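EAL domain protein (Vibrio cholerae serotype O1, PDB 6IJ2) is a cyclic dinucleotide phosphodiesterase that degrades c-di-GMP and cGAMP, captured here with the linear product 5'-pGpG and calcium ions. Local coordinates at residues F30-Y44 with E245-A257. The protein carries 1 engineered substitution. Sequence-based numbering, arbitrary orientation.
Sequences FQPIVNCRTKEIFGY and ESLPSVNPEFSEA. With nucleotides of chain B.
L247 meets Y44 at about a right angle and sets its CD2 methyl over the phenol ring, with CB beside CZ of Y44: CD2 stands 3.9 Å from the ring centroid of Y44, only 6° off the normal, a CH-pi contact over the face. The same methyl also touches CB and CG of F30, on the neighbouring strand, without being sandwiched between the two side chains. Y44 has its ring edge turned to P248; the carbonyl O of P248 lies in the ring plane, 3.2 Å from OH of Y44, while CD of P248 packs 3.7 Å from CE2 of Y44. That CD also lies close to the backbone O of F30. Further along, V250 turns its CG2 methyl toward both strands, 27-35 and 41-49, against CG of P32, CG2 of V34 (3.5 Å) and, more loosely, CD1 of I41. These two strands form the antiparallel hairpin that opens the modified TIM barrel of EAL domains, with a classic beta bulge where F42 and G43 both face I33. The C-terminal tail runs along the outside of this hairpin, whereas Q31, pointing away from it, brings NE2 to 3.1 Å from N7 of G1 of chain B. Beyond V250, N251 caps a short helix by accepting from N of E253, and F254 follows. CZ of F254 comes 3.4 Å from CG1 of V34, the V34 methyl anti to the backbone N (chi1 178°); CA of C36 and K39 line the ring edge, and SG of C36 lies obliquely to it. F239 meets the F254 ring edge-to-face. K39, its chain extended beyond CG, crosses F254 and donates from NZ to the backbone O of S255 (2.7 Å), within the carbonyl plane; the last residues of the tail are poorly ordered.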
loop_
_atom_site.group_PDB
_atom_site.type_symbol
_atom_site.label_atom_id
_atom_site.label_comp_id
_atom_site.label_asym_id
_atom_site.label_seq_id
_atom_site.Cartn_x
_atom_site.Cartn_y
_atom_site.Cartn_z
ATOM N N PHE A 30 -12.713 18.408 16.313
ATOM C CA PHE A 30 -13.518 18.006 15.167
ATOM C C PHE A 30 -13.059 18.776 13.940
ATOM O O PHE A 30 -12.818 19.985 14.007
ATOM C CB PHE A 30 -15.038 18.252 15.424
ATOM C CG PHE A 30 -15.587 17.442 16.555
ATOM C CD1 PHE A 30 -16.031 16.144 16.344
ATOM C CD2 PHE A 30 -15.609 17.956 17.843
ATOM C CE1 PHE A 30 -16.523 15.381 17.405
ATOM C CE2 PHE A 30 -16.093 17.204 18.903
ATOM C CZ PHE A 30 -16.552 15.914 18.684
ATOM N N GLN A 31 -12.940 18.074 12.815
ATOM C CA GLN A 31 -12.533 18.720 11.582
ATOM C C GLN A 31 -13.573 18.439 10.506
ATOM O O GLN A 31 -13.912 17.267 10.265
ATOM C CB GLN A 31 -11.148 18.239 11.114
ATOM C CG GLN A 31 -10.681 18.993 9.884
ATOM C CD GLN A 31 -9.320 18.541 9.407
ATOM O OE1 GLN A 31 -8.977 17.366 9.530
ATOM N NE2 GLN A 31 -8.529 19.475 8.860
ATOM N N PRO A 32 -14.089 19.465 9.828
ATOM C CA PRO A 32 -15.173 19.232 8.862
ATOM C C PRO A 32 -14.710 18.564 7.570
ATOM O O PRO A 32 -13.583 18.746 7.097
ATOM C CB PRO A 32 -15.716 20.641 8.587
ATOM C CG PRO A 32 -14.588 21.550 8.884
ATOM C CD PRO A 32 -13.814 20.899 10.017
ATOM N N ILE A 33 -15.612 17.753 7.024
ATOM C CA ILE A 33 -15.513 17.184 5.689
ATOM C C ILE A 33 -16.533 17.928 4.846
ATOM O O ILE A 33 -17.705 17.990 5.224
ATOM C CB ILE A 33 -15.808 15.673 5.715
ATOM C CG1 ILE A 33 -14.774 14.949 6.589
ATOM C CG2 ILE A 33 -15.843 15.083 4.303
ATOM C CD1 ILE A 33 -15.184 13.519 6.960
ATOM N N VAL A 34 -16.100 18.494 3.724
ATOM C CA VAL A 34 -16.927 19.406 2.936
ATOM C C VAL A 34 -17.323 18.704 1.652
ATOM O O VAL A 34 -16.484 18.059 1.017
ATOM C CB VAL A 34 -16.174 20.712 2.629
ATOM C CG1 VAL A 34 -17.021 21.635 1.779
ATOM C CG2 VAL A 34 -15.760 21.406 3.910
ATOM N N ASN A 35 -18.606 18.801 1.284
ATOM C CA ASN A 35 -19.038 18.435 -0.062
ATOM C C ASN A 35 -18.826 19.653 -0.951
ATOM O O ASN A 35 -19.563 20.640 -0.839
ATOM C CB ASN A 35 -20.501 17.998 -0.068
ATOM C CG ASN A 35 -20.946 17.515 -1.421
ATOM O OD1 ASN A 35 -20.732 18.186 -2.433
ATOM N ND2 ASN A 35 -21.543 16.337 -1.456
ATOM N N CYS A 36 -17.820 19.589 -1.830
ATOM C CA CYS A 36 -17.419 20.739 -2.635
ATOM C C CYS A 36 -18.401 21.061 -3.751
ATOM O O CYS A 36 -18.328 22.153 -4.319
ATOM C CB CYS A 36 -16.023 20.501 -3.215
ATOM S SG CYS A 36 -14.799 20.513 -1.899
ATOM N N ARG A 37 -19.307 20.149 -4.075
ATOM C CA ARG A 37 -20.315 20.448 -5.079
ATOM C C ARG A 37 -21.473 21.243 -4.477
ATOM O O ARG A 37 -21.862 22.283 -5.011
ATOM C CB ARG A 37 -20.825 19.157 -5.706
ATOM C CG ARG A 37 -21.455 19.366 -7.065
ATOM C CD ARG A 37 -22.194 18.128 -7.500
ATOM N NE ARG A 37 -23.462 18.024 -6.797
ATOM C CZ ARG A 37 -23.764 17.074 -5.920
ATOM N NH1 ARG A 37 -22.897 16.117 -5.639
ATOM N NH2 ARG A 37 -24.948 17.078 -5.338
ATOM N N THR A 38 -22.030 20.768 -3.361
ATOM C CA THR A 38 -23.168 21.423 -2.717
ATOM C C THR A 38 -22.759 22.511 -1.736
ATOM O O THR A 38 -23.618 23.297 -1.302
ATOM C CB THR A 38 -24.002 20.394 -1.956
ATOM O OG1 THR A 38 -23.205 19.860 -0.889
ATOM C CG2 THR A 38 -24.416 19.259 -2.872
ATOM N N LYS A 39 -21.486 22.536 -1.346
ATOM C CA LYS A 39 -20.914 23.458 -0.370
ATOM C C LYS A 39 -21.456 23.224 1.031
ATOM O O LYS A 39 -21.272 24.055 1.921
ATOM C CB LYS A 39 -21.106 24.917 -0.806
ATOM C CG LYS A 39 -20.444 25.195 -2.150
ATOM C CD LYS A 39 -20.657 26.618 -2.620
ATOM C CE LYS A 39 -20.186 26.782 -4.058
ATOM N NZ LYS A 39 -20.532 28.125 -4.613
ATOM N N GLU A 40 -22.089 22.083 1.249
ATOM C CA GLU A 40 -22.567 21.685 2.559
ATOM C C GLU A 40 -21.518 20.841 3.275
ATOM O O GLU A 40 -20.640 20.233 2.662
ATOM C CB GLU A 40 -23.872 20.899 2.433
ATOM C CG GLU A 40 -25.002 21.712 1.798
ATOM C CD GLU A 40 -26.205 20.867 1.418
ATOM O OE1 GLU A 40 -26.152 19.630 1.595
ATOM O OE2 GLU A 40 -27.207 21.445 0.939
ATOM N N ILE A 41 -21.627 20.810 4.596
ATOM C CA ILE A 41 -20.733 19.984 5.398
ATOM C C ILE A 41 -21.272 18.558 5.409
ATOM O O ILE A 41 -22.422 18.319 5.789
ATOM C CB ILE A 41 -20.592 20.550 6.818
ATOM C CG1 ILE A 41 -19.834 21.879 6.752
ATOM C CG2 ILE A 41 -19.904 19.548 7.730
ATOM C CD1 ILE A 41 -19.737 22.606 8.070
ATOM N N PHE A 42 -20.430 17.616 4.974
ATOM C CA PHE A 42 -20.780 16.198 4.973
ATOM C C PHE A 42 -20.734 15.628 6.385
ATOM O O PHE A 42 -21.548 14.768 6.750
ATOM C CB PHE A 42 -19.796 15.446 4.045
ATOM C CG PHE A 42 -19.813 13.950 4.219
ATOM C CD1 PHE A 42 -20.722 13.172 3.512
ATOM C CD2 PHE A 42 -18.939 13.324 5.106
ATOM C CE1 PHE A 42 -20.749 11.804 3.673
ATOM C CE2 PHE A 42 -18.964 11.951 5.274
ATOM C CZ PHE A 42 -19.866 11.190 4.556
ATOM N N GLY A 43 -19.775 16.084 7.181
ATOM C CA GLY A 43 -19.613 15.588 8.534
ATOM C C GLY A 43 -18.334 16.130 9.141
ATOM O O GLY A 43 -17.723 17.056 8.610
ATOM N N TYR A 44 -17.949 15.543 10.281
ATOM C CA TYR A 44 -16.728 15.928 10.989
ATOM C C TYR A 44 -15.985 14.687 11.445
ATOM O O TYR A 44 -16.605 13.733 11.926
ATOM C CB TYR A 44 -17.028 16.785 12.241
ATOM C CG TYR A 44 -17.577 18.156 11.950
ATOM C CD1 TYR A 44 -18.921 18.334 11.638
ATOM C CD2 TYR A 44 -16.760 19.275 12.003
ATOM C CE1 TYR A 44 -19.430 19.577 11.369
ATOM C CE2 TYR A 44 -17.259 20.529 11.732
ATOM C CZ TYR A 44 -18.599 20.676 11.421
ATOM O OH TYR A 44 -19.114 21.923 11.150
ATOM N N GLU A 245 -13.061 20.816 20.861
ATOM C CA GLU A 245 -14.401 20.747 21.450
ATOM C C GLU A 245 -15.375 21.685 20.741
ATOM O O GLU A 245 -16.243 22.303 21.360
ATOM C CB GLU A 245 -14.351 21.030 22.958
ATOM C CG GLU A 245 -13.520 20.007 23.727
ATOM C CD GLU A 245 -13.731 20.061 25.237
ATOM O OE1 GLU A 245 -13.829 21.174 25.800
ATOM O OE2 GLU A 245 -13.799 18.981 25.866
ATOM N N SER A 246 -15.247 21.781 19.420
ATOM C CA SER A 246 -16.115 22.664 18.655
ATOM C C SER A 246 -16.253 22.140 17.233
ATOM O O SER A 246 -15.469 21.303 16.779
ATOM C CB SER A 246 -15.587 24.101 18.641
ATOM O OG SER A 246 -14.298 24.157 18.054
ATOM N N LEU A 247 -17.277 22.645 16.539
ATOM C CA LEU A 247 -17.530 22.326 15.136
ATOM C C LEU A 247 -17.113 23.521 14.291
ATOM O O LEU A 247 -17.889 24.482 14.150
ATOM C CB LEU A 247 -19.008 21.993 14.908
ATOM C CG LEU A 247 -19.539 20.827 15.740
ATOM C CD1 LEU A 247 -21.022 20.588 15.461
ATOM C CD2 LEU A 247 -18.712 19.559 15.485
ATOM N N PRO A 248 -15.907 23.517 13.723
ATOM C CA PRO A 248 -15.413 24.702 13.010
ATOM C C PRO A 248 -16.263 25.036 11.796
ATOM O O PRO A 248 -16.842 24.158 11.152
ATOM C CB PRO A 248 -13.993 24.300 12.585
ATOM C CG PRO A 248 -13.622 23.166 13.466
ATOM C CD PRO A 248 -14.885 22.459 13.833
ATOM N N SER A 249 -16.324 26.330 11.492
ATOM C CA SER A 249 -16.922 26.814 10.258
ATOM C C SER A 249 -15.924 26.676 9.115
ATOM O O SER A 249 -14.710 26.711 9.321
ATOM C CB SER A 249 -17.341 28.276 10.403
ATOM O OG SER A 249 -16.216 29.078 10.723
ATOM N N VAL A 250 -16.450 26.543 7.905
ATOM C CA VAL A 250 -15.635 26.345 6.713
ATOM C C VAL A 250 -15.341 27.685 6.053
ATOM O O VAL A 250 -16.206 28.567 5.973
ATOM C CB VAL A 250 -16.330 25.378 5.739
ATOM C CG1 VAL A 250 -15.715 25.461 4.349
ATOM C CG2 VAL A 250 -16.218 23.972 6.273
ATOM N N ASN A 251 -14.089 27.834 5.608
ATOM C CA ASN A 251 -13.521 28.896 4.785
ATOM C C ASN A 251 -14.548 29.506 3.835
ATOM O O ASN A 251 -15.106 28.804 2.982
ATOM C CB ASN A 251 -12.330 28.323 4.006
ATOM C CG ASN A 251 -11.589 29.367 3.194
ATOM O OD1 ASN A 251 -11.774 30.569 3.377
ATOM N ND2 ASN A 251 -10.725 28.903 2.291
ATOM N N PRO A 252 -14.830 30.807 3.954
ATOM C CA PRO A 252 -15.725 31.449 2.976
ATOM C C PRO A 252 -15.134 31.531 1.577
ATOM O O PRO A 252 -15.894 31.570 0.601
ATOM C CB PRO A 252 -15.951 32.848 3.568
ATOM C CG PRO A 252 -15.558 32.734 5.014
ATOM C CD PRO A 252 -14.468 31.713 5.054
ATOM N N GLU A 253 -13.804 31.565 1.453
ATOM C CA GLU A 253 -13.177 31.767 0.147
ATOM C C GLU A 253 -13.480 30.615 -0.801
ATOM O O GLU A 253 -13.690 30.829 -2.001
ATOM C CB GLU A 253 -11.666 31.942 0.316
ATOM C CG GLU A 253 -10.920 32.388 -0.945
ATOM C CD GLU A 253 -10.319 31.230 -1.729
ATOM O OE1 GLU A 253 -10.724 31.019 -2.891
ATOM O OE2 GLU A 253 -9.438 30.532 -1.187
ATOM N N PHE A 254 -13.501 29.384 -0.285
ATOM C CA PHE A 254 -13.795 28.236 -1.135
ATOM C C PHE A 254 -15.209 28.309 -1.698
ATOM O O PHE A 254 -15.463 27.816 -2.804
ATOM C CB PHE A 254 -13.586 26.937 -0.347
ATOM C CG PHE A 254 -14.811 26.069 -0.272
ATOM C CD1 PHE A 254 -15.732 26.235 0.751
ATOM C CD2 PHE A 254 -15.044 25.095 -1.227
ATOM C CE1 PHE A 254 -16.861 25.446 0.815
ATOM C CE2 PHE A 254 -16.169 24.306 -1.169
ATOM C CZ PHE A 254 -17.084 24.481 -0.148
ATOM N N SER A 255 -16.136 28.930 -0.959
ATOM C CA SER A 255 -17.525 28.992 -1.403
ATOM C C SER A 255 -17.667 29.818 -2.676
ATOM O O SER A 255 -18.478 29.491 -3.550
ATOM C CB SER A 255 -18.405 29.572 -0.294
ATOM O OG SER A 255 -18.193 28.907 0.937
ATOM N N GLU A 256 -16.882 30.896 -2.802
ATOM C CA GLU A 256 -17.016 31.818 -3.916
ATOM C C GLU A 256 -15.806 31.636 -4.822
ATOM O O GLU A 256 -15.778 30.682 -5.621
ATOM C CB GLU A 256 -17.189 33.252 -3.401
ATOM C CG GLU A 256 -18.076 33.363 -2.166
ATOM C CD GLU A 256 -19.490 32.866 -2.407
ATOM O OE1 GLU A 256 -20.030 33.109 -3.507
ATOM O OE2 GLU A 256 -20.058 32.229 -1.496
ATOM N N ALA A 257 -14.798 32.504 -4.750
ATOM C CA ALA A 257 -13.594 32.417 -5.582
ATOM C C ALA A 257 -13.918 32.372 -7.073
ATOM O O ALA A 257 -13.117 31.892 -7.877
ATOM C CB ALA A 257 -12.763 31.205 -5.190
ATOM O OP3 G B 1 -5.497 10.369 8.307
ATOM P P G B 1 -5.176 10.362 9.709
ATOM O OP1 G B 1 -6.349 10.183 10.508
ATOM O OP2 G B 1 -4.125 9.411 9.857
ATOM O "O5'" G B 1 -4.557 11.791 9.930
ATOM C "C5'" G B 1 -5.279 12.827 10.586
ATOM C "C4'" G B 1 -4.342 13.952 10.953
ATOM O "O4'" G B 1 -4.198 14.840 9.827
ATOM C "C3'" G B 1 -4.769 14.838 12.129
ATOM O "O3'" G B 1 -3.733 15.053 13.067
ATOM C "C2'" G B 1 -5.101 16.165 11.462
ATOM O "O2'" G B 1 -4.836 17.311 12.217
ATOM C "C1'" G B 1 -4.144 16.155 10.284
ATOM N N9 G B 1 -4.563 17.035 9.203
ATOM C C8 G B 1 -5.848 17.307 8.810
ATOM N N7 G B 1 -5.911 18.128 7.802
ATOM C C5 G B 1 -4.588 18.406 7.505
ATOM C C6 G B 1 -4.027 19.233 6.499
ATOM O O6 G B 1 -4.603 19.911 5.660
ATOM N N1 G B 1 -2.642 19.241 6.557
ATOM C C2 G B 1 -1.893 18.532 7.458
ATOM N N2 G B 1 -0.573 18.653 7.342
ATOM N N3 G B 1 -2.401 17.747 8.389
ATOM C C4 G B 1 -3.745 17.729 8.354
#